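Peptide chain release factor subunit 1 (Methanosarcina mazei, PDB 3IR9) probably directs termination of translation at the stop codons UAA, UAG and UGA, and is represented here by its C-terminal domain. Local coordinates at residues A[14-17]-A[18-22]; A[29-32]-A[33-36]; A[119-122]-A[123-127]. One frame throughout, in Å; residues are numbered along the deposited sequence.

Overall arrangement
Contacts 1 and 2 lie on one long helix, 10-41, and both meet the second subunit; contact 3 sits where strand 113-120 gives way to helix 121-131. Contact 1 is a surface contact, about 26 Å from the centre of the chain, and meets the other copy by apolar packing alone. Contact 2, about 22 Å farther on between centres, is partly buried and meets it by packing and a hydrogen bond: the helix now leans on the body of the domain, charged groups on one flank, Phe36 and Val33 on another. Contact 3, also partly buried and nearest the chain centre, combines an aromatic-aliphatic pair with helix-start and serine hydroxyl bonds.

Contact 1: residues A[14-17]-A[18-22]; sequences VNAA and GEKLQ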
# COMPACT_ATOMS: atom_id res chain seq x y z
N VAL A 14 -12.38 -9.81 11.36
CA VAL A 14 -11.10 -10.14 10.75
C VAL A 14 -10.27 -8.88 10.56
O VAL A 14 -9.05 -8.88 10.78
CB VAL A 14 -11.29 -10.83 9.39
CG1 VAL A 14 -10.17 -10.46 8.43
CG2 VAL A 14 -11.38 -12.34 9.58
N ASN A 15 -10.94 -7.81 10.16
CA ASN A 15 -10.30 -6.52 9.99
C ASN A 15 -9.60 -6.10 11.28
O ASN A 15 -8.44 -5.69 11.26
CB ASN A 15 -11.34 -5.47 9.59
CG ASN A 15 -10.79 -4.42 8.65
OD1 ASN A 15 -11.50 -3.96 7.75
ND2 ASN A 15 -9.54 -4.03 8.86
N ALA A 16 -10.32 -6.23 12.39
CA ALA A 16 -9.82 -5.82 13.70
C ALA A 16 -8.48 -6.46 14.04
O ALA A 16 -7.47 -5.77 14.15
CB ALA A 16 -10.85 -6.15 14.78
N ALA A 17 -8.47 -7.78 14.22
CA ALA A 17 -7.25 -8.51 14.55
C ALA A 17 -6.09 -8.07 13.67
O ALA A 17 -5.00 -7.81 14.16
CB ALA A 17 -7.48 -10.00 14.43
N GLY A 18 -6.34 -7.98 12.37
CA GLY A 18 -5.32 -7.60 11.40
C GLY A 18 -4.55 -6.34 11.74
O GLY A 18 -3.32 -6.33 11.63
N GLU A 19 -5.25 -5.29 12.16
CA GLU A 19 -4.61 -4.01 12.46
C GLU A 19 -3.76 -4.10 13.73
O GLU A 19 -2.67 -3.54 13.79
CB GLU A 19 -5.66 -2.90 12.59
CG GLU A 19 -5.12 -1.53 13.04
CD GLU A 19 -4.77 -0.59 11.88
OE1 GLU A 19 -5.04 -0.93 10.71
OE2 GLU A 19 -4.22 0.49 12.16
N LYS A 20 -4.26 -4.82 14.73
CA LYS A 20 -3.53 -5.02 15.97
C LYS A 20 -2.23 -5.77 15.71
O LYS A 20 -1.18 -5.42 16.23
CB LYS A 20 -4.40 -5.79 16.97
CG LYS A 20 -5.87 -5.51 16.79
CD LYS A 20 -6.67 -5.80 18.03
CE LYS A 20 -8.06 -5.19 17.92
NZ LYS A 20 -8.82 -5.25 19.19
N LEU A 21 -2.32 -6.82 14.88
CA LEU A 21 -1.16 -7.64 14.55
C LEU A 21 -0.07 -6.80 13.90
O LEU A 21 1.10 -6.93 14.25
CB LEU A 21 -1.57 -8.79 13.64
CG LEU A 21 -2.76 -9.58 14.19
CD1 LEU A 21 -3.58 -10.13 13.04
CD2 LEU A 21 -2.33 -10.69 15.15
N GLN A 22 -0.46 -5.93 12.97
CA GLN A 22 0.47 -4.98 12.37
C GLN A 22 1.23 -4.20 13.44
O GLN A 22 2.46 -4.13 13.41
CB GLN A 22 -0.27 -4.00 11.44
CG GLN A 22 -0.55 -4.52 10.04
CD GLN A 22 -1.30 -3.52 9.18
OE1 GLN A 22 -1.31 -3.62 7.95
NE2 GLN A 22 -1.92 -2.54 9.82
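Val14 O receives Gly18 N at 3.3 Å in a fairly straight bond, the regular i to i+4 step of an alpha-helix, but the next two steps are held less firmly. Glu19 N divides its hydrogen between Asn15 O and Ala16 O, both bonds weak, and the bond from Lys20 N to Ala16 O, 3.4 Å long, is weak too. On one flank Leu21 lies back along the helix over Ala17, with its CD1 branch 4.1 Å from Ala17 CB. The first torsion sets this up: CG stands opposite the carbonyl carbon and beside the backbone N (chi1 -51°), which sends the branch toward the preceding turn. The fit of the leucine against the Ala17 carbonyl is too close in the model to carry conclusions. A serine in place of Leu21 would probably take the methyl cover off Ala17 CB and leave Val14 of the second subunit without one of its apolar partners. On another flank Lys20 also runs back, extended beyond CG, and its CE passes 4.3 Å from Ala16 CB; the methylene chain does the packing while the ammonium points outward from the helix. Alanine suits both positions because a single methyl lets a longer side chain from the next turn lie close to the helix. Val14, Ala17 and Leu21 all reach the second subunit: Val14 rests on its Leu21, and Ala17 and Leu21 on its Val14. This reciprocal apolar stripe, flanked by Asn15, Glu19 and Lys20, is consistent with an amphipathic helix that packs, in this assembly of the isolated domain, against its own copy.

Contact 2: residues A[29-32]-A[33-36]; sequences QKNA and VRDF
Arg34 turns one face of its guanidinium to the chain of Lys30, whose CD lies 4.2 Å from Arg34 NH1. The two side chains run side by side in the same direction, back along the helix, and Lys30 CB touches Arg34 CD at 3.9 Å. The overly close fit of Arg34 CD on the Lys30 carbonyl leaves this course less sure. Arg34 NH1 is 5.1 Å from Lys30 NZ, and any repulsion between the two is probably eased by Glu145, which forms a salt bridge with Arg34 NH1 and also touches Lys30. On another side of the arginine, Asn31 ND2 comes within 3.8 Å of Arg34 NE, the amide tilted 41° from the guanidinium plane, a contact of two polar groups without a bond between them. Beneath these long chains the backbone is regular: Val33 N bonds to Gln29 O, Asp35 N to Asn31 O at 2.8 Å, and Phe36 N to Ala32 O at 3.0 Å. Small Ala32 leaves room for Tyr4 of the second subunit, whose hydroxyl is hydrogen-bonded to Asp35 OD2. Hydrophobic Val33 and Phe36 suit the buried face: Val33 packs on Phe143, and the ring of Phe36 makes an edge-to-face pair with Phe153 and touches strands 47-49 and 156-160. Such a division of faces is that of an amphipathic helix covering the mixed beta-sheet of an alpha/beta domain, here eRF1 domain 3.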
# COMPACT_ATOMS: atom_id res chain seq x y z
N GLN A 29 9.64 -5.01 15.02
CA GLN A 29 10.59 -4.38 14.10
C GLN A 29 11.42 -3.29 14.79
O GLN A 29 12.61 -3.14 14.50
CB GLN A 29 9.87 -3.77 12.89
CG GLN A 29 9.09 -4.77 12.04
CD GLN A 29 8.52 -4.13 10.78
OE1 GLN A 29 8.97 -3.06 10.36
NE2 GLN A 29 7.53 -4.77 10.18
N LYS A 30 10.80 -2.53 15.68
CA LYS A 30 11.50 -1.51 16.45
C LYS A 30 12.53 -2.15 17.37
O LYS A 30 13.73 -1.96 17.19
CB LYS A 30 10.52 -0.68 17.28
CG LYS A 30 9.78 0.38 16.50
CD LYS A 30 8.98 1.28 17.44
CE LYS A 30 8.32 2.44 16.70
NZ LYS A 30 7.77 3.45 17.65
N ASN A 31 12.05 -2.91 18.35
CA ASN A 31 12.92 -3.58 19.31
C ASN A 31 14.08 -4.31 18.65
O ASN A 31 15.16 -4.40 19.22
CB ASN A 31 12.12 -4.56 20.17
CG ASN A 31 11.14 -3.87 21.09
OD1 ASN A 31 10.33 -4.52 21.76
ND2 ASN A 31 11.20 -2.55 21.13
N ALA A 32 13.85 -4.82 17.45
CA ALA A 32 14.88 -5.56 16.72
C ALA A 32 16.00 -4.65 16.22
O ALA A 32 17.18 -4.96 16.39
CB ALA A 32 14.26 -6.34 15.58
N VAL A 33 15.64 -3.52 15.60
CA VAL A 33 16.64 -2.55 15.18
C VAL A 33 17.40 -2.07 16.41
O VAL A 33 18.62 -1.98 16.41
CB VAL A 33 16.01 -1.35 14.44
CG1 VAL A 33 17.11 -0.41 13.95
CG2 VAL A 33 15.15 -1.81 13.26
N ARG A 34 16.64 -1.78 17.46
CA ARG A 34 17.21 -1.29 18.71
C ARG A 34 18.18 -2.31 19.33
O ARG A 34 19.26 -1.94 19.79
CB ARG A 34 16.08 -0.91 19.69
CG ARG A 34 15.22 0.26 19.20
CD ARG A 34 13.72 0.00 19.32
NE ARG A 34 13.08 0.71 20.42
CZ ARG A 34 12.54 1.92 20.31
NH1 ARG A 34 12.58 2.57 19.15
NH2 ARG A 34 11.97 2.49 21.36
N ASP A 35 17.79 -3.58 19.30
CA ASP A 35 18.65 -4.64 19.82
C ASP A 35 19.92 -4.78 18.97
O ASP A 35 20.99 -5.13 19.48
CB ASP A 35 17.88 -5.96 19.94
CG ASP A 35 16.85 -5.95 21.08
OD1 ASP A 35 16.75 -4.93 21.79
OD2 ASP A 35 16.15 -6.97 21.26
N PHE A 36 19.81 -4.50 17.67
CA PHE A 36 20.99 -4.43 16.82
C PHE A 36 21.89 -3.30 17.26
O PHE A 36 23.10 -3.46 17.39
CB PHE A 36 20.60 -4.21 15.36
CG PHE A 36 21.73 -3.70 14.52
CD1 PHE A 36 22.81 -4.51 14.22
CD2 PHE A 36 21.72 -2.42 14.01
CE1 PHE A 36 23.85 -4.05 13.44
CE2 PHE A 36 22.76 -1.95 13.23
CZ PHE A 36 23.83 -2.77 12.95

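Contact 3: residues A[119-122]-A[123-127]; sequences TDIV and DEFSE
The ring of Phe125 carries Ile121 CG2 over one face and has Glu124 CB at its edge, in the ring plane. The isoleucine methyl stands 3.9 Å from the ring centroid and 15° off the normal, a CH-pi contact between residues four apart, about one helical turn. The first torsion of Ile121 (chi1 -80°) puts CG2 anti to the backbone N and over the ring, and the bend at chi2 (-59°) brings CD1 round to Phe125 CE1 at 3.9 Å and Glu124 OE1 at 3.3 Å. The glutamate lies alongside the isoleucine, and its other oxygen, OE2, forms a salt bridge with Arg55 on helix 51-58, which probably steadies the carboxylate beside Ile121. Phe125 packs on that same helix and, together with Ile121, on Ile156 of strand 156-160, so large hydrophobic residues suit this buried flank.

All this happens at a strand-to-helix junction, where strand 113-120 leaves the antiparallel sheet whose strand 75-81 ends in the zinc ligand Cys81, and the chain enters the alpha/beta body. Asp120 holds the N-cap position; its carbonyl O weakly accepts both Asp123 N and Glu124 N, while Phe125 N closes the first firm turn on Ile121 O at 3.1 Å. Acidic Asp120 and Asp123 at this helix start would probably be favoured by the helix dipole, which may offset their mutual repulsion. Thr119 still belongs to the strand: its CG2 meets Asp123 CB at 3.2 Å, a tight fit, the side chains crossing at about a right angle. Farther along, Ser126 bends its hydroxyl back on the helix and donates it to Val122 O at 2.7 Å, nearly in line with the carbonyl. The same oxygen also takes a weak bond from Ser126 N.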
# COMPACT_ATOMS: atom_id res chain seq x y z
N THR A 119 18.37 -13.18 -8.68
CA THR A 119 17.58 -13.32 -7.46
C THR A 119 17.65 -12.00 -6.71
O THR A 119 18.74 -11.45 -6.53
CB THR A 119 18.12 -14.47 -6.56
OG1 THR A 119 18.18 -15.69 -7.30
CG2 THR A 119 17.25 -14.66 -5.35
N ASP A 120 16.51 -11.48 -6.29
CA ASP A 120 16.51 -10.27 -5.47
C ASP A 120 17.39 -10.56 -4.26
O ASP A 120 17.48 -11.71 -3.83
CB ASP A 120 15.09 -9.94 -5.02
CG ASP A 120 14.99 -8.59 -4.32
OD1 ASP A 120 16.02 -7.89 -4.16
OD2 ASP A 120 13.87 -8.22 -3.92
N ILE A 121 18.05 -9.55 -3.72
CA ILE A 121 18.90 -9.76 -2.55
C ILE A 121 18.13 -10.28 -1.33
O ILE A 121 18.56 -11.23 -0.68
CB ILE A 121 19.73 -8.50 -2.19
CG1 ILE A 121 20.95 -8.41 -3.11
CG2 ILE A 121 20.21 -8.55 -0.75
CD1 ILE A 121 21.85 -9.60 -3.00
N VAL A 122 16.98 -9.68 -1.04
CA VAL A 122 16.15 -10.12 0.08
C VAL A 122 15.80 -11.61 0.02
O VAL A 122 15.63 -12.26 1.05
CB VAL A 122 14.87 -9.26 0.24
CG1 VAL A 122 14.45 -8.66 -1.09
CG2 VAL A 122 13.75 -10.06 0.86
N ASP A 123 15.71 -12.15 -1.20
CA ASP A 123 15.53 -13.59 -1.38
C ASP A 123 16.74 -14.35 -0.84
O ASP A 123 16.63 -15.08 0.15
CB ASP A 123 15.37 -13.93 -2.86
CG ASP A 123 13.92 -13.92 -3.32
OD1 ASP A 123 13.09 -13.19 -2.73
OD2 ASP A 123 13.61 -14.65 -4.29
N GLU A 124 17.88 -14.16 -1.49
CA GLU A 124 19.11 -14.88 -1.17
C GLU A 124 19.40 -14.90 0.33
O GLU A 124 19.81 -15.93 0.88
CB GLU A 124 20.30 -14.26 -1.90
CG GLU A 124 21.66 -14.80 -1.46
CD GLU A 124 22.81 -13.86 -1.78
OE1 GLU A 124 22.55 -12.78 -2.35
OE2 GLU A 124 23.97 -14.18 -1.45
N PHE A 125 19.18 -13.77 0.98
CA PHE A 125 19.54 -13.61 2.39
C PHE A 125 18.56 -14.32 3.31
O PHE A 125 18.92 -14.74 4.41
CB PHE A 125 19.67 -12.12 2.74
CG PHE A 125 20.94 -11.48 2.21
CD1 PHE A 125 21.43 -11.82 0.95
CD2 PHE A 125 21.62 -10.53 2.95
CE1 PHE A 125 22.59 -11.23 0.46
CE2 PHE A 125 22.78 -9.94 2.46
CZ PHE A 125 23.26 -10.29 1.22
N SER A 126 17.33 -14.49 2.85
CA SER A 126 16.31 -15.23 3.59
C SER A 126 16.51 -16.74 3.42
O SER A 126 16.26 -17.51 4.34
CB SER A 126 14.92 -14.82 3.13
OG SER A 126 14.75 -13.42 3.30
N GLU A 127 16.95 -17.13 2.23
CA GLU A 127 17.30 -18.52 1.95
C GLU A 127 18.43 -18.98 2.87
O GLU A 127 18.36 -20.05 3.46
CB GLU A 127 17.73 -18.68 0.48
CG GLU A 127 16.72 -18.17 -0.55
CD GLU A 127 17.31 -18.08 -1.96
OE1 GLU A 127 16.52 -17.99 -2.93
OE2 GLU A 127 18.55 -18.11 -2.10